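Local coordinates for protein 7beta-hydroxysteroid dehydrogenase (Collinsella aerofaciens, PDB 5FYD) that catalyses the NADPH-dependent reduction of the 7-oxo group of 7-oxolithocholate to ursodeoxycholate, a reaction that probably contributes to ursodeoxycholate formation in the human colon, at residues 111-123 with 155-167. Numbering follows the deposited sequence.
Sequences MINVNVVTFLKCF and QYGAGKAFILKMT
Two neighbouring helices of the Rossmann-fold short-chain dehydrogenase, 105-132 and 154-173, pack side by side here along the parallel sheet; the backbones come nearest at N115 and G159, where N115 CB rests 3.8 Å from G159 CA. The axes run nearly parallel (12°), 8.6 Å apart, and a CB on G159 would collide with that of N115. Segment 155-167 carries Y156, the probable proton acceptor, and K160, which by similarity lowers its pKa. A water accepts from K160 NZ and donates to N115 OD1 at 2.8 Å, a link consistent with the asparagine-water-lysine proton relay proposed for classical short-chain dehydrogenases, while N115 ND2 is also bonded to L94 O. A second water accepts from N115 ND2 and donates to both O and OE1 of Q155, whose NE2 holds H108 O. N115 O, within a wider pi-type turn at 113-117, has no polar partner and is buried against I163 CG1 at 3.3 Å. Further along, F119 is a knob among F162, I163, M166 and T167. Its CG lies anti to the backbone N (chi1 162°), which lays one ring face on I163 CG1, 3.7 Å from the centroid and 5° off the normal, with M166 CB at the rim. An alanine at F119 would lose this CH-pi contact and is likely to leave the hole among those four residues unfilled. V116 CG1 lies over a face of the F162 ring in a second CH-pi contact, and L120 CD1 meets M166 CG. T167 OG1 approaches the edge of the F119 ring, 3.8 Å from CZ, while donating to I163 O at 2.8 Å.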
# COMPACT_ATOMS: atom_id res chain seq x y z
N MET A 111 14.63 -10.25 1.36
CA MET A 111 14.16 -9.81 2.69
C MET A 111 15.24 -9.99 3.75
O MET A 111 15.46 -9.10 4.57
CB MET A 111 12.88 -10.52 3.07
CG MET A 111 11.67 -9.99 2.28
SD MET A 111 10.09 -10.69 2.79
CE MET A 111 10.17 -12.32 2.11
N ILE A 112 15.90 -11.14 3.76
CA ILE A 112 17.04 -11.32 4.64
C ILE A 112 18.09 -10.20 4.47
O ILE A 112 18.66 -9.68 5.45
CB ILE A 112 17.69 -12.70 4.41
CG1 ILE A 112 16.85 -13.77 5.07
CG2 ILE A 112 19.14 -12.71 4.94
CD1 ILE A 112 17.20 -15.18 4.62
N ASN A 113 18.36 -9.85 3.22
CA ASN A 113 19.34 -8.81 2.95
C ASN A 113 18.92 -7.46 3.52
O ASN A 113 19.72 -6.77 4.14
CB ASN A 113 19.60 -8.72 1.46
CG ASN A 113 20.50 -9.82 0.99
OD1 ASN A 113 21.08 -10.55 1.80
ND2 ASN A 113 20.65 -9.94 -0.30
N VAL A 114 17.67 -7.09 3.32
CA VAL A 114 17.21 -5.79 3.83
C VAL A 114 17.11 -5.78 5.35
O VAL A 114 17.63 -4.86 6.01
CB VAL A 114 15.83 -5.37 3.22
CG1 VAL A 114 15.40 -4.02 3.79
CG2 VAL A 114 15.91 -5.28 1.70
N ASN A 115 16.47 -6.79 5.93
CA ASN A 115 16.08 -6.71 7.33
C ASN A 115 17.15 -7.24 8.29
O ASN A 115 17.12 -6.92 9.49
CB ASN A 115 14.76 -7.45 7.56
CG ASN A 115 13.63 -6.92 6.69
OD1 ASN A 115 13.51 -5.71 6.45
ND2 ASN A 115 12.80 -7.81 6.22
N VAL A 116 18.05 -8.06 7.78
CA VAL A 116 19.08 -8.73 8.60
C VAL A 116 20.51 -8.39 8.19
O VAL A 116 21.30 -7.90 9.02
CB VAL A 116 18.86 -10.26 8.61
CG1 VAL A 116 19.92 -10.95 9.46
CG2 VAL A 116 17.46 -10.58 9.15
N VAL A 117 20.89 -8.71 6.96
CA VAL A 117 22.29 -8.61 6.56
C VAL A 117 22.79 -7.18 6.38
O VAL A 117 23.80 -6.78 7.00
CB VAL A 117 22.61 -9.46 5.32
CG1 VAL A 117 24.05 -9.28 4.86
CG2 VAL A 117 22.27 -10.93 5.59
N THR A 118 22.14 -6.41 5.51
CA THR A 118 22.50 -5.00 5.34
C THR A 118 22.33 -4.25 6.65
O THR A 118 23.17 -3.46 7.01
CB THR A 118 21.70 -4.31 4.23
OG1 THR A 118 21.88 -5.05 3.00
CG2 THR A 118 22.16 -2.86 4.05
N PHE A 119 21.24 -4.55 7.35
CA PHE A 119 21.02 -4.02 8.70
C PHE A 119 22.25 -4.23 9.60
O PHE A 119 22.80 -3.26 10.12
CB PHE A 119 19.80 -4.66 9.35
CG PHE A 119 19.79 -4.50 10.83
CD1 PHE A 119 19.64 -3.23 11.40
CD2 PHE A 119 19.98 -5.58 11.67
CE1 PHE A 119 19.64 -3.07 12.77
CE2 PHE A 119 19.98 -5.41 13.05
CZ PHE A 119 19.82 -4.15 13.60
N LEU A 120 22.65 -5.49 9.76
CA LEU A 120 23.73 -5.79 10.69
C LEU A 120 25.09 -5.26 10.22
O LEU A 120 25.88 -4.84 11.04
CB LEU A 120 23.82 -7.28 11.02
CG LEU A 120 24.63 -7.57 12.29
CD1 LEU A 120 24.01 -6.99 13.57
CD2 LEU A 120 24.82 -9.07 12.47
N LYS A 121 25.37 -5.32 8.92
CA LYS A 121 26.61 -4.76 8.39
C LYS A 121 26.72 -3.29 8.77
O LYS A 121 27.75 -2.84 9.26
CB LYS A 121 26.69 -4.91 6.86
CG LYS A 121 27.01 -6.32 6.39
CD LYS A 121 27.14 -6.36 4.88
CE LYS A 121 27.78 -7.66 4.42
NZ LYS A 121 28.06 -7.57 2.96
N CYS A 122 25.62 -2.55 8.56
CA CYS A 122 25.61 -1.13 8.87
C CYS A 122 25.74 -0.93 10.36
O CYS A 122 26.54 -0.11 10.80
CB CYS A 122 24.36 -0.46 8.32
SG CYS A 122 24.36 -0.33 6.52
N PHE A 123 24.95 -1.65 11.14
CA PHE A 123 24.95 -1.47 12.61
C PHE A 123 26.36 -1.75 13.16
O PHE A 123 26.87 -0.99 13.96
CB PHE A 123 23.96 -2.43 13.24
CG PHE A 123 23.51 -2.11 14.65
CD1 PHE A 123 23.76 -0.90 15.31
CD2 PHE A 123 22.73 -3.06 15.31
CE1 PHE A 123 23.30 -0.69 16.59
CE2 PHE A 123 22.24 -2.85 16.57
CZ PHE A 123 22.52 -1.66 17.22
N GLN A 155 8.39 -13.29 7.20
CA GLN A 155 9.67 -12.58 7.30
C GLN A 155 9.62 -11.12 7.76
O GLN A 155 10.65 -10.59 8.23
CB GLN A 155 10.48 -12.71 6.01
CG GLN A 155 11.50 -13.82 6.05
CD GLN A 155 12.75 -13.48 5.27
OE1 GLN A 155 13.62 -12.76 5.73
NE2 GLN A 155 12.86 -14.03 4.08
N TYR A 156 8.47 -10.47 7.65
CA TYR A 156 8.25 -9.10 8.19
C TYR A 156 8.58 -9.11 9.68
O TYR A 156 9.54 -8.47 10.14
CB TYR A 156 6.78 -8.65 7.98
CG TYR A 156 6.41 -7.16 8.21
CD1 TYR A 156 7.28 -6.23 8.76
CD2 TYR A 156 5.14 -6.69 7.82
CE1 TYR A 156 6.93 -4.90 8.92
CE2 TYR A 156 4.76 -5.36 8.01
CZ TYR A 156 5.66 -4.47 8.54
OH TYR A 156 5.28 -3.14 8.71
N GLY A 157 7.82 -9.91 10.42
CA GLY A 157 8.00 -10.01 11.84
C GLY A 157 9.34 -10.62 12.21
O GLY A 157 9.96 -10.20 13.18
N ALA A 158 9.79 -11.61 11.45
CA ALA A 158 11.03 -12.30 11.80
C ALA A 158 12.21 -11.33 11.71
O ALA A 158 13.05 -11.26 12.61
CB ALA A 158 11.26 -13.52 10.91
N GLY A 159 12.30 -10.62 10.58
CA GLY A 159 13.34 -9.63 10.37
C GLY A 159 13.25 -8.48 11.35
O GLY A 159 14.27 -8.04 11.90
N LYS A 160 12.03 -7.98 11.59
CA LYS A 160 11.87 -6.90 12.55
C LYS A 160 12.21 -7.36 13.97
O LYS A 160 12.75 -6.59 14.76
CB LYS A 160 10.48 -6.26 12.46
CG LYS A 160 10.27 -5.43 11.22
CD LYS A 160 11.40 -4.43 11.04
CE LYS A 160 11.00 -3.10 10.46
NZ LYS A 160 12.23 -2.32 10.21
N ALA A 161 11.94 -8.63 14.29
CA ALA A 161 12.35 -9.16 15.60
C ALA A 161 13.87 -9.25 15.73
O ALA A 161 14.45 -9.04 16.81
CB ALA A 161 11.72 -10.51 15.85
N PHE A 162 14.54 -9.61 14.63
CA PHE A 162 16.01 -9.61 14.62
C PHE A 162 16.54 -8.21 14.95
O PHE A 162 17.40 -8.02 15.83
CB PHE A 162 16.53 -10.08 13.26
CG PHE A 162 18.01 -10.26 13.22
CD1 PHE A 162 18.85 -9.20 12.97
CD2 PHE A 162 18.55 -11.52 13.46
CE1 PHE A 162 20.22 -9.38 12.93
CE2 PHE A 162 19.90 -11.71 13.43
CZ PHE A 162 20.74 -10.64 13.15
N ILE A 163 15.99 -7.21 14.26
CA ILE A 163 16.40 -5.82 14.48
C ILE A 163 16.10 -5.41 15.93
O ILE A 163 16.94 -4.80 16.60
CB ILE A 163 15.69 -4.85 13.51
CG1 ILE A 163 16.19 -5.11 12.08
CG2 ILE A 163 15.88 -3.40 13.93
CD1 ILE A 163 15.42 -4.41 10.99
N LEU A 164 14.91 -5.78 16.42
CA LEU A 164 14.51 -5.44 17.79
C LEU A 164 15.51 -6.03 18.80
O LEU A 164 16.11 -5.30 19.61
CB LEU A 164 13.12 -5.98 18.07
CG LEU A 164 12.57 -5.81 19.49
CD1 LEU A 164 12.47 -4.38 19.97
CD2 LEU A 164 11.22 -6.50 19.53
N LYS A 165 15.67 -7.33 18.76
CA LYS A 165 16.49 -7.99 19.77
C LYS A 165 17.98 -7.65 19.66
O LYS A 165 18.67 -7.53 20.69
CB LYS A 165 16.26 -9.50 19.77
CG LYS A 165 14.84 -9.93 20.13
CD LYS A 165 14.42 -9.57 21.54
CE LYS A 165 12.92 -9.31 21.64
NZ LYS A 165 12.60 -8.70 22.92
N MET A 166 18.50 -7.48 18.44
CA MET A 166 19.88 -7.05 18.27
C MET A 166 20.07 -5.67 18.87
O MET A 166 21.04 -5.41 19.55
CB MET A 166 20.30 -7.04 16.80
CG MET A 166 21.80 -6.81 16.62
SD MET A 166 22.69 -8.30 17.16
CE MET A 166 24.33 -7.69 17.46
N THR A 167 19.13 -4.75 18.59
CA THR A 167 19.28 -3.37 19.05
C THR A 167 19.08 -3.27 20.55
O THR A 167 19.78 -2.51 21.22
CB THR A 167 18.36 -2.41 18.28
OG1 THR A 167 18.58 -2.58 16.88
CG2 THR A 167 18.64 -0.96 18.65
O HOH W 1 13.24 -10.52 7.16
O HOH W 2 13.76 -3.61 8.35